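Long-range contact in CalS13 (Micromonospora echinospora, PDB 4ZAS), which probably transfers an amino group to a nucleotide-linked keto sugar with the help of pyridoxal phosphate, and binds dTDP-4-keto-6-deoxyglucose: residues A[307-319]-A[325-337]. Sequence-based numbering, arbitrary orientation.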
ATOM      1  N   ALA A 307       3.671 -30.238  28.661  1.00 56.46           N
ATOM      2  CA  ALA A 307       2.975 -30.005  29.916  1.00 49.38           C
ATOM      3  C   ALA A 307       3.781 -30.529  31.088  1.00 51.64           C
ATOM      4  O   ALA A 307       4.301 -31.648  31.061  1.00 60.31           O
ATOM      5  CB  ALA A 307       1.610 -30.643  29.887  1.00 49.55           C
ATOM      6  N   GLY A 308       3.846 -29.732  32.141  1.00 52.14           N
ATOM      7  CA  GLY A 308       4.549 -30.158  33.327  1.00 57.48           C
ATOM      8  C   GLY A 308       6.061 -30.024  33.277  1.00 66.23           C
ATOM      9  O   GLY A 308       6.747 -30.609  34.104  1.00 74.10           O
ATOM     10  N   ILE A 309       6.588 -29.271  32.313  1.00 67.31           N
ATOM     11  CA  ILE A 309       8.023 -28.973  32.310  1.00 64.09           C
ATOM     12  C   ILE A 309       8.272 -27.752  33.175  1.00 61.48           C
ATOM     13  O   ILE A 309       7.646 -26.708  32.988  1.00 59.36           O
ATOM     14  CB  ILE A 309       8.591 -28.740  30.909  1.00 57.07           C
ATOM     15  CG1 ILE A 309       8.492 -30.008  30.071  1.00 60.47           C
ATOM     16  CG2 ILE A 309      10.043 -28.349  31.013  1.00 53.15           C
ATOM     17  CD1 ILE A 309       9.009 -29.826  28.666  1.00 61.44           C
ATOM     18  N   ASP A 310       9.160 -27.885  34.152  1.00 64.39           N
ATOM     19  CA  ASP A 310       9.391 -26.758  35.030  1.00 62.55           C
ATOM     20  C   ASP A 310       9.997 -25.586  34.261  1.00 65.20           C
ATOM     21  O   ASP A 310      10.959 -25.757  33.505  1.00 67.95           O
ATOM     22  CB  ASP A 310      10.290 -27.145  36.181  1.00 60.36           C
ATOM     23  CG  ASP A 310      10.412 -26.038  37.188  1.00 72.62           C
ATOM     24  OD1 ASP A 310       9.487 -25.866  38.014  1.00 65.39           O
ATOM     25  OD2 ASP A 310      11.406 -25.294  37.099  1.00 83.75           O
ATOM     26  N   GLY A 311       9.403 -24.407  34.422  1.00 60.97           N
ATOM     27  CA  GLY A 311       9.897 -23.227  33.738  1.00 62.26           C
ATOM     28  C   GLY A 311       9.230 -22.952  32.405  1.00 59.85           C
ATOM     29  O   GLY A 311       9.604 -22.027  31.685  1.00 65.46           O
ATOM     30  N   VAL A 312       8.256 -23.784  32.064  1.00 58.24           N
ATOM     31  CA  VAL A 312       7.527 -23.653  30.810  1.00 59.95           C
ATOM     32  C   VAL A 312       6.048 -23.531  31.117  1.00 56.73           C
ATOM     33  O   VAL A 312       5.448 -24.468  31.634  1.00 55.74           O
ATOM     34  CB  VAL A 312       7.791 -24.839  29.870  1.00 54.86           C
ATOM     35  CG1 VAL A 312       6.835 -24.795  28.707  1.00 48.76           C
ATOM     36  CG2 VAL A 312       9.217 -24.829  29.402  1.00 47.70           C
ATOM     37  N   GLU A 313       5.480 -22.355  30.886  1.00 53.82           N
ATOM     38  CA  GLU A 313       4.051 -22.176  31.092  1.00 51.03           C
ATOM     39  C   GLU A 313       3.377 -22.032  29.751  1.00 48.79           C
ATOM     40  O   GLU A 313       3.800 -21.214  28.932  1.00 53.24           O
ATOM     41  CB  GLU A 313       3.758 -20.962  31.977  1.00 55.88           C
ATOM     42  CG  GLU A 313       4.458 -21.040  33.326  1.00 63.92           C
ATOM     43  CD  GLU A 313       3.931 -20.048  34.345  1.00 61.92           C
ATOM     44  OE1 GLU A 313       2.960 -19.315  34.038  1.00 51.31           O
ATOM     45  OE2 GLU A 313       4.514 -20.004  35.452  1.00 62.50           O
ATOM     46  N   GLN A 314       2.322 -22.806  29.525  1.00 48.87           N
ATOM     47  CA  GLN A 314       1.624 -22.769  28.242  1.00 50.62           C
ATOM     48  C   GLN A 314       0.481 -21.761  28.334  1.00 53.05           C
ATOM     49  O   GLN A 314       0.149 -21.285  29.426  1.00 54.81           O
ATOM     50  CB  GLN A 314       1.091 -24.156  27.869  1.00 47.36           C
ATOM     51  CG  GLN A 314       2.161 -25.252  27.813  1.00 55.69           C
ATOM     52  CD  GLN A 314       1.618 -26.604  27.369  1.00 67.13           C
ATOM     53  OE1 GLN A 314       0.556 -26.700  26.760  1.00 82.45           O
ATOM     54  NE2 GLN A 314       2.323 -27.654  27.719  1.00 64.09           N
ATOM     55  N   THR A 315      -0.112 -21.460  27.185  1.00 50.10           N
ATOM     56  CA  THR A 315      -1.220 -20.522  27.046  1.00 49.46           C
ATOM     57  C   THR A 315      -2.545 -21.232  27.319  1.00 52.95           C
ATOM     58  O   THR A 315      -2.642 -22.449  27.158  1.00 56.84           O
ATOM     59  CB  THR A 315      -1.232 -19.897  25.623  1.00 56.29           C
ATOM     60  OG1 THR A 315      -0.224 -18.882  25.538  1.00 51.96           O
ATOM     61  CG2 THR A 315      -2.585 -19.268  25.281  1.00 70.40           C
ATOM     62  N   GLU A 316      -3.534 -20.480  27.800  1.00 52.52           N
ATOM     63  CA  GLU A 316      -4.905 -20.965  27.996  1.00 56.67           C
ATOM     64  C   GLU A 316      -5.475 -21.694  26.758  1.00 55.38           C
ATOM     65  O   GLU A 316      -5.145 -21.346  25.626  1.00 57.47           O
ATOM     66  CB  GLU A 316      -5.793 -19.769  28.366  1.00 58.38           C
ATOM     67  CG  GLU A 316      -7.276 -20.044  28.430  1.00 63.83           C
ATOM     68  CD  GLU A 316      -8.093 -18.768  28.458  1.00 65.52           C
ATOM     69  OE1 GLU A 316      -8.771 -18.456  27.448  1.00 56.32           O
ATOM     70  OE2 GLU A 316      -8.086 -18.104  29.520  1.00 74.44           O
ATOM     71  N   ARG A 317      -6.312 -22.707  26.976  1.00 51.52           N
ATOM     72  CA  ARG A 317      -6.985 -23.405  25.872  1.00 50.51           C
ATOM     73  C   ARG A 317      -8.458 -23.621  26.175  1.00 48.01           C
ATOM     74  O   ARG A 317      -8.802 -24.400  27.040  1.00 64.87           O
ATOM     75  CB  ARG A 317      -6.347 -24.770  25.569  1.00 41.78           C
ATOM     76  CG  ARG A 317      -4.877 -24.769  25.218  1.00 38.29           C
ATOM     77  CD  ARG A 317      -4.649 -24.534  23.750  1.00 47.14           C
ATOM     78  NE  ARG A 317      -3.243 -24.710  23.404  1.00 49.48           N
ATOM     79  CZ  ARG A 317      -2.311 -23.776  23.562  1.00 49.77           C
ATOM     80  NH1 ARG A 317      -2.620 -22.604  24.097  1.00 46.50           N
ATOM     81  NH2 ARG A 317      -1.057 -24.030  23.220  1.00 49.35           N
ATOM     82  N   ALA A 318      -9.327 -22.973  25.423  1.00 46.92           N
ATOM     83  CA  ALA A 318     -10.751 -23.133  25.626  1.00 40.61           C
ATOM     84  C   ALA A 318     -11.336 -24.129  24.632  1.00 45.03           C
ATOM     85  O   ALA A 318     -10.905 -24.202  23.483  1.00 48.39           O
ATOM     86  CB  ALA A 318     -11.437 -21.789  25.499  1.00 45.70           C
ATOM     87  N   ASP A 319     -12.370 -24.842  25.069  1.00 49.19           N
ATOM     88  CA  ASP A 319     -13.016 -25.884  24.276  1.00 51.24           C
ATOM     89  C   ASP A 319     -13.849 -25.299  23.152  1.00 49.26           C
ATOM     90  O   ASP A 319     -14.138 -25.973  22.158  1.00 47.00           O
ATOM     91  CB  ASP A 319     -13.944 -26.716  25.157  1.00 58.81           C
ATOM     92  CG  ASP A 319     -13.201 -27.518  26.190  1.00 76.13           C
ATOM     93  OD1 ASP A 319     -12.059 -27.942  25.913  1.00 85.30           O
ATOM     94  OD2 ASP A 319     -13.765 -27.725  27.285  1.00 80.93           O
ATOM     95  N   PHE A 325      -2.774 -21.642  15.602  1.00 44.49           N
ATOM     96  CA  PHE A 325      -1.394 -21.930  15.985  1.00 39.48           C
ATOM     97  C   PHE A 325      -0.380 -21.597  14.893  1.00 45.92           C
ATOM     98  O   PHE A 325       0.359 -22.469  14.444  1.00 50.90           O
ATOM     99  CB  PHE A 325      -1.255 -23.400  16.385  1.00 37.43           C
ATOM    100  CG  PHE A 325      -1.974 -23.750  17.663  1.00 39.66           C
ATOM    101  CD1 PHE A 325      -1.445 -23.376  18.885  1.00 41.99           C
ATOM    102  CD2 PHE A 325      -3.159 -24.461  17.639  1.00 35.99           C
ATOM    103  CE1 PHE A 325      -2.088 -23.696  20.055  1.00 50.18           C
ATOM    104  CE2 PHE A 325      -3.810 -24.781  18.805  1.00 45.26           C
ATOM    105  CZ  PHE A 325      -3.272 -24.401  20.016  1.00 52.20           C
ATOM    106  N   TRP A 326      -0.351 -20.337  14.469  1.00 43.83           N
ATOM    107  CA  TRP A 326       0.601 -19.873  13.458  1.00 41.38           C
ATOM    108  C   TRP A 326       2.032 -20.077  13.939  1.00 45.68           C
ATOM    109  O   TRP A 326       2.936 -20.406  13.155  1.00 45.70           O
ATOM    110  CB  TRP A 326       0.366 -18.398  13.135  1.00 34.17           C
ATOM    111  CG  TRP A 326       1.204 -17.906  12.006  1.00 39.90           C
ATOM    112  CD1 TRP A 326       1.320 -18.470  10.764  1.00 41.25           C
ATOM    113  CD2 TRP A 326       2.042 -16.747  12.001  1.00 38.10           C
ATOM    114  NE1 TRP A 326       2.170 -17.724   9.988  1.00 43.44           N
ATOM    115  CE2 TRP A 326       2.627 -16.659  10.723  1.00 40.88           C
ATOM    116  CE3 TRP A 326       2.346 -15.769  12.946  1.00 40.06           C
ATOM    117  CZ2 TRP A 326       3.506 -15.640  10.374  1.00 39.82           C
ATOM    118  CZ3 TRP A 326       3.223 -14.746  12.590  1.00 43.01           C
ATOM    119  CH2 TRP A 326       3.789 -14.695  11.322  1.00 41.95           C
ATOM    120  N   MET A 327       2.225 -19.790  15.225  1.00 45.26           N
ATOM    121  CA  MET A 327       3.423 -20.147  15.962  1.00 45.41           C
ATOM    122  C   MET A 327       2.949 -20.742  17.281  1.00 44.60           C
ATOM    123  O   MET A 327       1.790 -20.609  17.621  1.00 43.36           O
ATOM    124  CB  MET A 327       4.322 -18.926  16.176  1.00 40.51           C
ATOM    125  CG  MET A 327       4.931 -18.407  14.894  1.00 42.30           C
ATOM    126  SD  MET A 327       5.927 -16.915  15.088  1.00 48.91           S
ATOM    127  CE  MET A 327       4.683 -15.755  15.576  1.00 55.94           C
ATOM    128  N   TYR A 328       3.819 -21.422  18.014  1.00 47.20           N
ATOM    129  CA  TYR A 328       3.426 -21.971  19.309  1.00 43.12           C
ATOM    130  C   TYR A 328       4.043 -21.134  20.441  1.00 45.59           C
ATOM    131  O   TYR A 328       5.268 -20.979  20.501  1.00 43.48           O
ATOM    132  CB  TYR A 328       3.851 -23.437  19.431  1.00 47.77           C
ATOM    133  CG  TYR A 328       3.272 -24.133  20.638  1.00 42.11           C
ATOM    134  CD1 TYR A 328       3.905 -24.074  21.864  1.00 43.06           C
ATOM    135  CD2 TYR A 328       2.076 -24.824  20.551  1.00 39.08           C
ATOM    136  CE1 TYR A 328       3.375 -24.694  22.970  1.00 46.99           C
ATOM    137  CE2 TYR A 328       1.532 -25.443  21.652  1.00 50.27           C
ATOM    138  CZ  TYR A 328       2.183 -25.382  22.861  1.00 52.34           C
ATOM    139  OH  TYR A 328       1.641 -26.021  23.957  1.00 50.30           O
ATOM    140  N   PRO A 329       3.194 -20.577  21.324  1.00 42.43           N
ATOM    141  CA  PRO A 329       3.577 -19.719  22.450  1.00 38.30           C
ATOM    142  C   PRO A 329       3.982 -20.495  23.713  1.00 50.00           C
ATOM    143  O   PRO A 329       3.389 -21.538  24.006  1.00 54.52           O
ATOM    144  CB  PRO A 329       2.304 -18.922  22.721  1.00 37.83           C
ATOM    145  CG  PRO A 329       1.232 -19.854  22.377  1.00 41.41           C
ATOM    146  CD  PRO A 329       1.730 -20.686  21.217  1.00 46.44           C
ATOM    147  N   LEU A 330       4.991 -19.987  24.427  1.00 45.43           N
ATOM    148  CA  LEU A 330       5.350 -20.448  25.759  1.00 44.50           C
ATOM    149  C   LEU A 330       5.697 -19.236  26.622  1.00 50.08           C
ATOM    150  O   LEU A 330       6.122 -18.208  26.099  1.00 44.62           O
ATOM    151  CB  LEU A 330       6.546 -21.400  25.724  1.00 47.17           C
ATOM    152  CG  LEU A 330       6.367 -22.778  25.101  1.00 49.22           C
ATOM    153  CD1 LEU A 330       7.681 -23.561  25.200  1.00 45.27           C
ATOM    154  CD2 LEU A 330       5.204 -23.518  25.757  1.00 53.85           C
ATOM    155  N   LYS A 331       5.507 -19.334  27.932  1.00 52.25           N
ATOM    156  CA  LYS A 331       6.098 -18.336  28.817  1.00 50.99           C
ATOM    157  C   LYS A 331       7.177 -19.012  29.662  1.00 53.02           C
ATOM    158  O   LYS A 331       6.880 -19.917  30.444  1.00 64.19           O
ATOM    159  CB  LYS A 331       5.036 -17.667  29.679  1.00 47.59           C
ATOM    160  CG  LYS A 331       4.004 -16.925  28.861  1.00 41.51           C
ATOM    161  CD  LYS A 331       2.858 -16.471  29.715  1.00 45.13           C
ATOM    162  CE  LYS A 331       1.965 -17.654  30.085  1.00 50.43           C
ATOM    163  NZ  LYS A 331       0.922 -17.280  31.085  1.00 54.94           N
ATOM    164  N   VAL A 332       8.424 -18.576  29.505  1.00 43.59           N
ATOM    165  CA  VAL A 332       9.557 -19.288  30.091  1.00 45.48           C
ATOM    166  C   VAL A 332      10.399 -18.422  31.013  1.00 48.87           C
ATOM    167  O   VAL A 332      10.580 -17.235  30.761  1.00 63.40           O
ATOM    168  CB  VAL A 332      10.467 -19.867  28.983  1.00 55.73           C
ATOM    169  CG1 VAL A 332       9.677 -20.785  28.093  1.00 59.96           C
ATOM    170  CG2 VAL A 332      11.073 -18.759  28.131  1.00 51.88           C
ATOM    171  N   ARG A 333      10.906 -19.016  32.089  1.00 56.41           N
ATOM    172  CA  ARG A 333      11.939 -18.389  32.911  1.00 61.02           C
ATOM    173  C   ARG A 333      13.217 -18.285  32.078  1.00 58.60           C
ATOM    174  O   ARG A 333      13.463 -19.137  31.224  1.00 58.65           O
ATOM    175  CB  ARG A 333      12.195 -19.189  34.198  1.00 70.98           C
ATOM    176  CG  ARG A 333      12.818 -20.567  33.947  1.00 77.38           C
ATOM    177  CD  ARG A 333      13.481 -21.252  35.169  1.00 73.36           C
ATOM    178  NE  ARG A 333      14.086 -22.503  34.709  1.00 77.75           N
ATOM    179  CZ  ARG A 333      15.298 -22.587  34.146  1.00 81.21           C
ATOM    180  NH1 ARG A 333      16.058 -21.504  34.000  1.00 68.12           N
ATOM    181  NH2 ARG A 333      15.763 -23.759  33.727  1.00 87.52           N
ATOM    182  N   ASP A 334      14.009 -17.244  32.318  1.00 57.01           N
ATOM    183  CA  ASP A 334      15.312 -17.066  31.659  1.00 63.05           C
ATOM    184  C   ASP A 334      15.227 -17.218  30.135  1.00 60.05           C
ATOM    185  O   ASP A 334      15.940 -18.036  29.543  1.00 59.39           O
ATOM    186  CB  ASP A 334      16.349 -18.056  32.203  1.00 66.15           C
ATOM    187  CG  ASP A 334      17.791 -17.545  32.056  1.00 75.15           C
ATOM    188  OD1 ASP A 334      18.031 -16.624  31.246  1.00 74.73           O
ATOM    189  OD2 ASP A 334      18.702 -18.091  32.725  1.00 81.69           O
ATOM    190  N   ARG A 335      14.344 -16.454  29.505  1.00 53.41           N
ATOM    191  CA  ARG A 335      14.157 -16.551  28.055  1.00 56.09           C
ATOM    192  C   ARG A 335      15.449 -16.443  27.220  1.00 59.15           C
ATOM    193  O   ARG A 335      15.574 -17.151  26.220  1.00 56.04           O
ATOM    194  CB  ARG A 335      13.160 -15.503  27.562  1.00 44.43           C
ATOM    195  CG  ARG A 335      12.866 -15.642  26.083  1.00 42.57           C
ATOM    196  CD  ARG A 335      11.847 -14.618  25.600  1.00 43.66           C
ATOM    197  NE  ARG A 335      12.320 -13.265  25.859  1.00 49.28           N
ATOM    198  CZ  ARG A 335      11.535 -12.197  25.932  1.00 45.59           C
ATOM    199  NH1 ARG A 335      10.235 -12.317  25.721  1.00 39.20           N
ATOM    200  NH2 ARG A 335      12.062 -11.012  26.192  1.00 46.68           N
ATOM    201  N   PRO A 336      16.393 -15.545  27.591  1.00 59.50           N
ATOM    202  CA  PRO A 336      17.600 -15.513  26.752  1.00 55.88           C
ATOM    203  C   PRO A 336      18.371 -16.842  26.721  1.00 59.34           C
ATOM    204  O   PRO A 336      18.817 -17.251  25.648  1.00 60.92           O
ATOM    205  CB  PRO A 336      18.452 -14.417  27.404  1.00 50.03           C
ATOM    206  CG  PRO A 336      17.482 -13.542  28.110  1.00 49.52           C
ATOM    207  CD  PRO A 336      16.398 -14.461  28.594  1.00 48.92           C
ATOM    208  N   ALA A 337      18.510 -17.507  27.868  1.00 58.33           N
ATOM    209  CA  ALA A 337      19.186 -18.802  27.903  1.00 57.16           C
ATOM    210  C   ALA A 337      18.344 -19.836  27.156  1.00 60.26           C
ATOM    211  O   ALA A 337      18.889 -20.721  26.497  1.00 68.86           O
ATOM    212  CB  ALA A 337      19.472 -19.245  29.344  1.00 54.96           C
TER
HETATM  213  O   HOH W   1       0.714 -22.690  24.764  1.00 36.56           O
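One water is gripped by three groups where the two strands part: it accepts from T315 N and from R317 NH2, the latter at 2.7 Å, and donates to P329 O. It thus bridges the backbones just past the antiparallel pairing, which is formed by E313 and K331 through K331 N to E313 O at 2.7 Å, nearly straight at 171° and in the carbonyl plane, and by the return bond from E313 N to K331 O. The bend of R317 at chi2 (-86°) brings one face of its guanidinium up to the edge of the F325 ring, with F325 CE1 3.3 Å from R317 NH2. Y328 CE2 meets the guanidinium at its edge, the two planes 79° apart. D303 forms a salt bridge with R317 NH2 and a hydrogen bond with Y328 OH. A leucine in place of R317 would probably cost D303 this salt bridge and leave the water with one donor fewer. Farther along, V312 CG1 packs on L330 CD2 at 3.6 Å. Strand 312-313 is an outer strand of a three-stranded antiparallel sheet within this chain, with 328-332 in the middle, 379-382 beyond it, helix 390-401 against V312 and L330, and helix 275-305 beside F325 and Y328.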